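Local coordinates for protein phosphotransferase (Brucella abortus, PDB 4QPK) that passes phosphoryl groups along a regulatory phosphorelay that controls growth, division and intracellular survival of the bacterium in host cells, at residues H232-A235 and E236-V239; A89-A92 and S93-Q97. All blocks are in the same frame, centred on the assembly; numbering follows the deposited sequence.

Overall arrangement
The two contacts are both local, each within one continuous stretch. They lie on opposite sides of the chain's centre, with their own centres about 31 Å apart. Interaction 1 is a surface turn. It joins strands 229-233 and 238-242 at the edge of the five-stranded sheet in the C-terminal, kinase-like domain. Interaction 2 is partly buried and lies within helix 78-102, a long helix that packs on helix 43-74 and on the second subunit. Their chemistry follows their place. At the turn, a hydroxyl, a carboxylate and a water supplement the strand bonds. On the helix, one amide-guanidinium bond spans the same four-residue step as the backbone bonds, and A89 and A94 pack on neighbouring elements.

Interaction 1 (H232-A235 and E236-V239); sequences HATA and EDIV
H232 and V239 face each other as an antiparallel hydrogen-bonded pair in the beta hairpin of strands 229-233 and 238-242. H232 N gives its hydrogen to V239 O at 3.0 Å, and V239 N returns one to H232 O at 2.9 Å. Both bonds are nearly straight. The two side chains lie on the same sheet face, with H232 CB 4.4 Å from V239 CB. On the other face A233 CB touches I238 CG1 at 3.9 Å, in the adjoining non-hydrogen-bonded pair. I238 is buried there against V184, L189 and V191.

T234 to D237 form a beta turn close to type I, with A235 and E236 at its corners. T234 N bonds to D237 O at 2.8 Å. A chi1 of 71° staggers T234 OG1 between the N and C branches and turns it toward the D237 carboxylate. The two side chains run alongside each other. T234 OG1 gives its proton to D237 OD1, 3.1 Å away, and accepts one from E236 N, which makes an ST turn. The E236 carboxylate leads away. The other carboxylate oxygen of D237 makes a salt bridge with K185 on strand 178-185. A water links D237 OD1 (2.6 Å) and H232 O (2.8 Å) by hydrogen bonds and sits over the rim of one H232 ring face. T234 OG1 meets D237 OD1 from above the carboxylate plane, 44° out of it.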
loop_
_atom_site.group_PDB
_atom_site.type_symbol
_atom_site.label_atom_id
_atom_site.label_comp_id
_atom_site.label_asym_id
_atom_site.label_seq_id
_atom_site.Cartn_x
_atom_site.Cartn_y
_atom_site.Cartn_z
ATOM N N HIS B 232 -23.798 16.709 -8.815
ATOM C CA HIS B 232 -24.585 17.935 -8.947
ATOM C C HIS B 232 -23.744 19.163 -8.618
ATOM O O HIS B 232 -23.494 19.449 -7.449
ATOM C CB HIS B 232 -25.822 17.899 -8.051
ATOM C CG HIS B 232 -26.731 19.074 -8.256
ATOM N ND1 HIS B 232 -26.642 19.896 -9.355
ATOM C CD2 HIS B 232 -27.734 19.566 -7.492
ATOM C CE1 HIS B 232 -27.555 20.851 -9.265
ATOM N NE2 HIS B 232 -28.231 20.669 -8.148
ATOM N N ALA B 233 -23.295 19.870 -9.654
ATOM C CA ALA B 233 -22.435 21.040 -9.493
ATOM C C ALA B 233 -23.176 22.354 -9.753
ATOM O O ALA B 233 -23.779 22.532 -10.815
ATOM C CB ALA B 233 -21.230 20.936 -10.411
ATOM N N THR B 234 -23.151 23.252 -8.769
ATOM C CA THR B 234 -23.690 24.602 -8.910
ATOM C C THR B 234 -22.581 25.624 -8.638
ATOM O O THR B 234 -21.431 25.246 -8.384
ATOM C CB THR B 234 -24.869 24.858 -7.955
ATOM O OG1 THR B 234 -24.394 24.941 -6.601
ATOM C CG2 THR B 234 -25.903 23.749 -8.070
ATOM N N ALA B 235 -22.923 26.909 -8.692
ATOM C CA ALA B 235 -21.947 27.969 -8.429
ATOM C C ALA B 235 -21.586 28.031 -6.942
ATOM O O ALA B 235 -20.546 28.578 -6.566
ATOM C CB ALA B 235 -22.477 29.320 -8.908
ATOM N N GLU B 236 -22.450 27.468 -6.104
ATOM C CA GLU B 236 -22.263 27.496 -4.657
ATOM C C GLU B 236 -21.500 26.286 -4.128
ATOM O O GLU B 236 -20.707 26.408 -3.201
ATOM C CB GLU B 236 -23.610 27.559 -3.935
ATOM C CG GLU B 236 -24.310 28.897 -4.017
ATOM C CD GLU B 236 -25.377 29.033 -2.957
ATOM O OE1 GLU B 236 -26.318 28.206 -2.943
ATOM O OE2 GLU B 236 -25.259 29.954 -2.126
ATOM N N ASP B 237 -21.779 25.121 -4.699
ATOM C CA ASP B 237 -21.184 23.873 -4.217
ATOM C C ASP B 237 -21.200 22.770 -5.252
ATOM O O ASP B 237 -21.792 22.907 -6.324
ATOM C CB ASP B 237 -21.888 23.377 -2.946
ATOM C CG ASP B 237 -23.398 23.130 -3.111
ATOM O OD1 ASP B 237 -23.906 22.975 -4.237
ATOM O OD2 ASP B 237 -24.094 23.098 -2.069
ATOM N N ILE B 238 -20.523 21.676 -4.916
ATOM C CA ILE B 238 -20.652 20.439 -5.668
ATOM C C ILE B 238 -21.078 19.337 -4.709
ATOM O O ILE B 238 -20.526 19.199 -3.620
ATOM C CB ILE B 238 -19.344 20.036 -6.376
ATOM C CG1 ILE B 238 -18.849 21.180 -7.276
ATOM C CG2 ILE B 238 -19.567 18.745 -7.162
ATOM C CD1 ILE B 238 -17.409 21.001 -7.808
ATOM N N VAL B 239 -22.097 18.583 -5.098
ATOM C CA VAL B 239 -22.536 17.445 -4.313
ATOM C C VAL B 239 -22.230 16.149 -5.053
ATOM O O VAL B 239 -22.691 15.932 -6.174
ATOM C CB VAL B 239 -24.038 17.508 -3.998
ATOM C CG1 VAL B 239 -24.481 16.263 -3.266
ATOM C CG2 VAL B 239 -24.350 18.756 -3.178
HETATM O O HOH W 1 -24.913 21.388 -6.005
#

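Interaction 2 (A89-A92 and S93-Q97); sequences ARNA and SARLQ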
loop_
_atom_site.group_PDB
_atom_site.type_symbol
_atom_site.label_atom_id
_atom_site.label_comp_id
_atom_site.label_asym_id
_atom_site.label_seq_id
_atom_site.Cartn_x
_atom_site.Cartn_y
_atom_site.Cartn_z
ATOM N N ALA B 89 5.087 12.143 11.650
ATOM C CA ALA B 89 4.695 10.766 11.971
ATOM C C ALA B 89 3.176 10.651 12.105
ATOM O O ALA B 89 2.580 9.648 11.690
ATOM C CB ALA B 89 5.397 10.284 13.254
ATOM N N ARG B 90 2.544 11.661 12.698
ATOM C CA ARG B 90 1.080 11.650 12.811
ATOM C C ARG B 90 0.427 11.705 11.430
ATOM O O ARG B 90 -0.563 11.014 11.175
ATOM C CB ARG B 90 0.584 12.807 13.682
ATOM C CG ARG B 90 -0.915 12.748 13.920
ATOM C CD ARG B 90 -1.405 13.812 14.897
ATOM N NE ARG B 90 -2.850 13.690 15.079
ATOM C CZ ARG B 90 -3.574 14.417 15.923
ATOM N NH1 ARG B 90 -2.991 15.323 16.700
ATOM N NH2 ARG B 90 -4.886 14.217 16.003
ATOM N N ASN B 91 0.995 12.516 10.548
ATOM C CA ASN B 91 0.549 12.615 9.159
ATOM C C ASN B 91 0.665 11.267 8.438
ATOM O O ASN B 91 -0.299 10.773 7.869
ATOM C CB ASN B 91 1.381 13.695 8.460
ATOM C CG ASN B 91 0.929 13.988 7.049
ATOM O OD1 ASN B 91 0.632 13.085 6.269
ATOM N ND2 ASN B 91 0.919 15.270 6.696
ATOM N N ALA B 92 1.836 10.651 8.513
ATOM C CA ALA B 92 2.062 9.358 7.871
ATOM C C ALA B 92 1.086 8.303 8.408
ATOM O O ALA B 92 0.481 7.543 7.635
ATOM C CB ALA B 92 3.507 8.910 8.094
ATOM N N SER B 93 0.915 8.294 9.729
ATOM C CA SER B 93 0.015 7.332 10.379
ATOM C C SER B 93 -1.411 7.522 9.883
ATOM O O SER B 93 -2.097 6.548 9.554
ATOM C CB SER B 93 0.061 7.489 11.904
ATOM O OG SER B 93 -0.701 6.467 12.554
ATOM N N ALA B 94 -1.850 8.778 9.815
ATOM C CA ALA B 94 -3.220 9.071 9.391
ATOM C C ALA B 94 -3.444 8.600 7.964
ATOM O O ALA B 94 -4.490 8.053 7.648
ATOM C CB ALA B 94 -3.533 10.564 9.519
ATOM N N ARG B 95 -2.452 8.791 7.102
ATOM C CA ARG B 95 -2.613 8.384 5.716
ATOM C C ARG B 95 -2.646 6.853 5.588
ATOM O O ARG B 95 -3.437 6.315 4.823
ATOM C CB ARG B 95 -1.502 8.994 4.852
ATOM C CG ARG B 95 -1.692 10.487 4.713
ATOM C CD ARG B 95 -0.663 11.168 3.836
ATOM N NE ARG B 95 -0.864 12.604 3.946
ATOM C CZ ARG B 95 -1.810 13.269 3.289
ATOM N NH1 ARG B 95 -2.616 12.629 2.462
ATOM N NH2 ARG B 95 -1.955 14.573 3.465
ATOM N N LEU B 96 -1.805 6.161 6.359
ATOM C CA LEU B 96 -1.772 4.694 6.334
ATOM C C LEU B 96 -3.069 4.094 6.890
ATOM O O LEU B 96 -3.607 3.126 6.341
ATOM C CB LEU B 96 -0.534 4.190 7.091
ATOM C CG LEU B 96 0.766 4.460 6.304
ATOM C CD1 LEU B 96 1.999 4.442 7.236
ATOM C CD2 LEU B 96 0.977 3.484 5.138
ATOM N N GLN B 97 -3.568 4.649 7.992
ATOM C CA GLN B 97 -4.809 4.127 8.570
ATOM C C GLN B 97 -5.998 4.368 7.628
ATOM O O GLN B 97 -6.885 3.520 7.507
ATOM C CB GLN B 97 -5.091 4.755 9.941
ATOM C CG GLN B 97 -4.094 4.398 11.053
ATOM C CD GLN B 97 -4.066 2.904 11.368
ATOM O OE1 GLN B 97 -5.032 2.192 11.118
ATOM N NE2 GLN B 97 -2.971 2.438 11.955
#
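The flat groups of N91 and R95 meet at their edges, one helical turn apart. R95 NE gives its hydrogen to N91 OD1 at 2.8 Å, with an N-H...O angle of 144°. The donor lies in the amide plane, on a lone pair of OD1. OD1 in turn lies near the guanidinium plane. The two planes are 34° apart. With N91 CG opposite the backbone N (chi1 -175°), chi2 then turns OD1 toward R95. The R95 chain runs extended from CG to NE, and its CD passes 3.4 Å from N91 OD1. Beyond NE, R95 NH2 makes a salt bridge with E129.

Along the helix the backbone bonds repeat. S93 N reaches A89 O at 2.9 Å, and L96 N reaches A92 O at 3.0 Å. L96 CG also rests 3.4 Å from A92 O. L96 and R95 both touch I58 of helix 43-74. A94 touches N128 and E124, which bind the sodium ion, and its side chain lies about 4 Å from the ion. The four-residue spacing puts N91 and R95 on one side of helix 78-102. With helix 43-74 it forms the helical hairpin of the dimerization and histidine phosphotransfer domain, which pairs with the second subunit, where S93 packs on I62.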